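Long-range contact in DUF176 (Nitrosomonas europaea, PDB 2OMO), which is probably an oxidoreductase, putatively an antibiotic biosynthesis monooxygenase: residues M23-K33 / D102-Y113. Numbering follows the deposited sequence.
Sequences MYVTIVYASVK and DWMAEPRKGVIY
The carbonyl O of Tyr29 is gripped by the backbone N of Lys109, 3.1 Å away, and by a water that also donates to Pro107 O. In return Tyr29 N meets Lys109 O at 2.7 Å, the nearly straight last rung of an antiparallel ladder that pairs Val25 with Tyr113 and Ile27 with Val111. On the face of Val25, Ile27 and Tyr29, CD1 of Ile27 lies 3.5 Å from CE2 of Tyr113, brought there by a chain extended beyond CG1 (chi2 -176°). A water joins the hydroxyls of Tyr113 and Tyr29, 2.7 Å from Tyr29 OH, which also bonds to Tyr29 of the second subunit. On the other face the Tyr24 ring meets CG2 of Ile112, 3.7 Å from CZ. Past Ala30 the register shifts by two residues, and another water accepts from Ser31 N and donates to Glu106 O. Pairing resumes where Ser31 O accepts from Ala105 N and Lys33 N donates to Trp103 O at 2.8 Å. The extended side chain of Lys33 then runs along the carbonyls of the loop before Ala105 to bring NZ 2.7 Å from Asp102 O. Strand 109-117 is thus zipped to strand 24-31 at the edge of the chain's ferredoxin-like sheet, which continues through Tyr113 into the second subunit; backbone bonds hold the ladder, while water and tyrosine hydroxyls carry its polar network to the dimer interface.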
loop_
_atom_site.group_PDB
_atom_site.type_symbol
_atom_site.label_atom_id
_atom_site.label_comp_id
_atom_site.label_asym_id
_atom_site.label_seq_id
_atom_site.Cartn_x
_atom_site.Cartn_y
_atom_site.Cartn_z
HETATM N N MSE A 23 2.410 8.787 8.692
HETATM C CA MSE A 23 3.196 7.595 8.434
HETATM C C MSE A 23 3.954 7.991 7.179
HETATM O O MSE A 23 3.477 8.833 6.402
HETATM C CB MSE A 23 2.232 6.450 8.122
HETATM C CG MSE A 23 2.750 5.074 8.145
HETATM SE SE MSE A 23 1.162 3.858 8.473
HETATM C CE MSE A 23 0.573 3.872 6.633
ATOM N N TYR A 24 5.162 7.475 7.032
ATOM C CA TYR A 24 5.955 7.654 5.830
ATOM C C TYR A 24 5.875 6.325 5.071
ATOM O O TYR A 24 6.314 5.309 5.588
ATOM C CB TYR A 24 7.430 7.991 6.178
ATOM C CG TYR A 24 8.283 8.208 4.950
ATOM C CD1 TYR A 24 8.465 9.497 4.441
ATOM C CD2 TYR A 24 8.885 7.133 4.295
ATOM C CE1 TYR A 24 9.222 9.718 3.289
ATOM C CE2 TYR A 24 9.649 7.319 3.151
ATOM C CZ TYR A 24 9.822 8.638 2.652
ATOM O OH TYR A 24 10.584 8.855 1.513
ATOM N N VAL A 25 5.346 6.346 3.849
ATOM C CA VAL A 25 5.139 5.115 3.064
ATOM C C VAL A 25 5.835 5.173 1.726
ATOM O O VAL A 25 5.790 6.186 1.022
ATOM C CB VAL A 25 3.627 4.866 2.801
ATOM C CG1 VAL A 25 3.385 3.624 1.910
ATOM C CG2 VAL A 25 2.870 4.811 4.101
ATOM N N THR A 26 6.442 4.058 1.357
ATOM C CA THR A 26 7.039 3.891 0.020
ATOM C C THR A 26 6.410 2.641 -0.542
ATOM O O THR A 26 6.539 1.543 0.049
ATOM C CB THR A 26 8.581 3.742 0.059
ATOM O OG1 THR A 26 9.151 4.798 0.835
ATOM C CG2 THR A 26 9.165 3.828 -1.383
ATOM N N ILE A 27 5.692 2.783 -1.640
ATOM C CA ILE A 27 5.188 1.598 -2.325
ATOM C C ILE A 27 6.239 1.221 -3.380
ATOM O O ILE A 27 6.509 2.012 -4.321
ATOM C CB ILE A 27 3.821 1.812 -2.952
ATOM C CG1 ILE A 27 2.839 2.389 -1.905
ATOM C CG2 ILE A 27 3.316 0.486 -3.618
ATOM C CD1 ILE A 27 1.345 2.564 -2.383
ATOM N N VAL A 28 6.815 0.029 -3.223
ATOM C CA VAL A 28 7.891 -0.380 -4.123
ATOM C C VAL A 28 7.354 -1.396 -5.113
ATOM O O VAL A 28 6.832 -2.436 -4.709
ATOM C CB VAL A 28 9.129 -0.920 -3.380
ATOM C CG1 VAL A 28 10.194 -1.397 -4.406
ATOM C CG2 VAL A 28 9.677 0.198 -2.395
ATOM N N TYR A 29 7.489 -1.092 -6.400
ATOM C CA TYR A 29 7.014 -1.973 -7.467
ATOM C C TYR A 29 8.161 -2.751 -8.094
ATOM O O TYR A 29 9.150 -2.169 -8.542
ATOM C CB TYR A 29 6.282 -1.184 -8.538
ATOM C CG TYR A 29 5.094 -0.409 -8.037
ATOM C CD1 TYR A 29 3.829 -0.968 -8.087
ATOM C CD2 TYR A 29 5.242 0.898 -7.526
ATOM C CE1 TYR A 29 2.675 -0.237 -7.618
ATOM C CE2 TYR A 29 4.132 1.609 -7.031
ATOM C CZ TYR A 29 2.852 1.043 -7.108
ATOM O OH TYR A 29 1.748 1.716 -6.649
ATOM N N ALA A 30 8.027 -4.068 -8.122
ATOM C CA ALA A 30 9.095 -4.913 -8.672
ATOM C C ALA A 30 8.548 -5.858 -9.727
ATOM O O ALA A 30 7.594 -6.587 -9.456
ATOM C CB ALA A 30 9.786 -5.716 -7.587
ATOM N N SER A 31 9.168 -5.836 -10.910
ATOM C CA SER A 31 8.859 -6.793 -11.993
ATOM C C SER A 31 10.065 -7.739 -12.058
ATOM O O SER A 31 11.221 -7.305 -12.204
ATOM C CB SER A 31 8.627 -6.109 -13.356
ATOM O OG SER A 31 7.544 -5.190 -13.267
ATOM N N VAL A 32 9.776 -9.014 -11.897
ATOM C CA VAL A 32 10.771 -10.044 -11.692
ATOM C C VAL A 32 10.831 -10.899 -12.958
ATOM O O VAL A 32 9.817 -11.092 -13.621
ATOM C CB VAL A 32 10.392 -10.934 -10.435
ATOM C CG1 VAL A 32 11.332 -12.107 -10.263
ATOM C CG2 VAL A 32 10.366 -10.093 -9.155
ATOM N N LYS A 33 12.032 -11.390 -13.286
ATOM C CA LYS A 33 12.226 -12.348 -14.377
ATOM C C LYS A 33 11.353 -13.576 -14.146
ATOM O O LYS A 33 11.215 -14.059 -13.053
ATOM C CB LYS A 33 13.701 -12.735 -14.557
ATOM C CG LYS A 33 14.529 -11.550 -15.098
ATOM C CD LYS A 33 15.993 -11.931 -15.333
ATOM C CE LYS A 33 16.813 -10.690 -15.701
ATOM N NZ LYS A 33 18.270 -10.978 -15.584
ATOM N N ASP A 102 19.948 -9.189 -10.102
ATOM C CA ASP A 102 19.978 -9.901 -11.368
ATOM C C ASP A 102 18.650 -10.553 -11.738
ATOM O O ASP A 102 18.512 -11.084 -12.857
ATOM C CB ASP A 102 21.105 -10.938 -11.366
ATOM C CG ASP A 102 22.482 -10.289 -11.361
ATOM O OD1 ASP A 102 22.606 -9.171 -11.914
ATOM O OD2 ASP A 102 23.424 -10.897 -10.807
ATOM N N TRP A 103 17.681 -10.507 -10.815
ATOM C CA TRP A 103 16.397 -11.138 -11.051
ATOM C C TRP A 103 15.349 -10.133 -11.472
ATOM O O TRP A 103 14.228 -10.517 -11.819
ATOM C CB TRP A 103 15.898 -11.916 -9.830
ATOM C CG TRP A 103 16.899 -12.956 -9.254
ATOM C CD1 TRP A 103 17.962 -13.578 -9.900
ATOM C CD2 TRP A 103 16.913 -13.452 -7.918
ATOM N NE1 TRP A 103 18.616 -14.417 -9.032
ATOM C CE2 TRP A 103 17.989 -14.370 -7.815
ATOM C CE3 TRP A 103 16.111 -13.217 -6.789
ATOM C CZ2 TRP A 103 18.291 -15.043 -6.622
ATOM C CZ3 TRP A 103 16.423 -13.899 -5.603
ATOM C CH2 TRP A 103 17.490 -14.796 -5.536
HETATM N N MSE A 104 15.692 -8.844 -11.452
HETATM C CA MSE A 104 14.745 -7.789 -11.899
HETATM C C MSE A 104 14.600 -7.815 -13.412
HETATM O O MSE A 104 15.614 -7.892 -14.151
HETATM C CB MSE A 104 15.224 -6.401 -11.465
HETATM C CG MSE A 104 15.480 -6.306 -9.987
HETATM SE SE MSE A 104 13.815 -6.640 -8.981
HETATM C CE MSE A 104 14.045 -8.455 -8.641
ATOM N N ALA A 105 13.361 -7.784 -13.898
ATOM C CA ALA A 105 13.142 -7.740 -15.347
ATOM C C ALA A 105 13.281 -6.276 -15.838
ATOM O O ALA A 105 13.460 -6.013 -17.036
ATOM C CB ALA A 105 11.766 -8.281 -15.685
ATOM N N GLU A 106 13.214 -5.348 -14.890
ATOM C CA GLU A 106 13.396 -3.908 -15.131
ATOM C C GLU A 106 13.613 -3.207 -13.776
ATOM O O GLU A 106 13.358 -3.825 -12.733
ATOM C CB GLU A 106 12.169 -3.335 -15.830
ATOM C CG GLU A 106 10.948 -3.261 -14.943
ATOM C CD GLU A 106 9.724 -2.666 -15.637
ATOM O OE1 GLU A 106 9.886 -1.717 -16.445
ATOM O OE2 GLU A 106 8.587 -3.141 -15.354
ATOM N N PRO A 107 14.111 -1.939 -13.780
ATOM C CA PRO A 107 14.336 -1.238 -12.514
ATOM C C PRO A 107 13.089 -1.185 -11.635
ATOM O O PRO A 107 12.003 -0.886 -12.116
ATOM C CB PRO A 107 14.656 0.195 -12.946
ATOM C CG PRO A 107 15.247 0.050 -14.334
ATOM C CD PRO A 107 14.529 -1.134 -14.953
ATOM N N ARG A 108 13.267 -1.448 -10.357
ATOM C CA ARG A 108 12.196 -1.243 -9.365
ATOM C C ARG A 108 11.856 0.235 -9.327
ATOM O O ARG A 108 12.706 1.066 -9.634
ATOM C CB ARG A 108 12.642 -1.667 -7.990
ATOM C CG ARG A 108 12.740 -3.164 -7.855
ATOM C CD ARG A 108 13.010 -3.502 -6.430
ATOM N NE ARG A 108 14.206 -2.855 -5.872
ATOM C CZ ARG A 108 15.439 -3.347 -6.020
ATOM N NH1 ARG A 108 15.636 -4.472 -6.713
ATOM N NH2 ARG A 108 16.470 -2.739 -5.463
ATOM N N LYS A 109 10.609 0.552 -9.028
ATOM C CA LYS A 109 10.242 1.939 -8.758
ATOM C C LYS A 109 9.634 2.052 -7.381
ATOM O O LYS A 109 8.782 1.228 -7.009
ATOM C CB LYS A 109 9.213 2.456 -9.761
ATOM C CG LYS A 109 8.738 3.924 -9.431
ATOM C CD LYS A 109 9.900 4.980 -9.463
ATOM C CE LYS A 109 9.390 6.426 -9.747
ATOM N NZ LYS A 109 8.765 7.036 -8.554
ATOM N N GLY A 110 10.037 3.106 -6.648
ATOM C CA GLY A 110 9.523 3.382 -5.308
ATOM C C GLY A 110 8.738 4.675 -5.366
ATOM O O GLY A 110 9.243 5.712 -5.908
ATOM N N VAL A 111 7.479 4.611 -4.943
ATOM C CA VAL A 111 6.634 5.807 -4.922
ATOM C C VAL A 111 6.325 6.221 -3.497
ATOM O O VAL A 111 5.846 5.406 -2.688
ATOM C CB VAL A 111 5.348 5.574 -5.771
ATOM C CG1 VAL A 111 4.526 6.862 -5.822
ATOM C CG2 VAL A 111 5.757 5.126 -7.191
ATOM N N ILE A 112 6.656 7.477 -3.183
ATOM C CA ILE A 112 6.537 8.008 -1.820
ATOM C C ILE A 112 5.155 8.602 -1.541
ATOM O O ILE A 112 4.633 9.408 -2.325
ATOM C CB ILE A 112 7.635 9.092 -1.516
ATOM C CG1 ILE A 112 9.041 8.454 -1.682
ATOM C CG2 ILE A 112 7.495 9.596 -0.098
ATOM C CD1 ILE A 112 10.197 9.418 -1.927
ATOM N N TYR A 113 4.590 8.208 -0.411
ATOM C CA TYR A 113 3.306 8.722 0.073
ATOM C C TYR A 113 3.375 9.233 1.523
ATOM O O TYR A 113 4.184 8.757 2.354
ATOM C CB TYR A 113 2.248 7.610 -0.029
ATOM C CG TYR A 113 1.868 7.213 -1.431
ATOM C CD1 TYR A 113 0.793 7.806 -2.065
ATOM C CD2 TYR A 113 2.618 6.224 -2.130
ATOM C CE1 TYR A 113 0.415 7.415 -3.375
ATOM C CE2 TYR A 113 2.279 5.830 -3.388
ATOM C CZ TYR A 113 1.174 6.428 -4.020
ATOM O OH TYR A 113 0.849 6.048 -5.278
HETATM O O HOH W 1 2.143 4.348 -6.611
HETATM O O HOH W 2 8.963 -1.686 -11.696
HETATM O O HOH W 3 11.079 -3.795 -11.313
#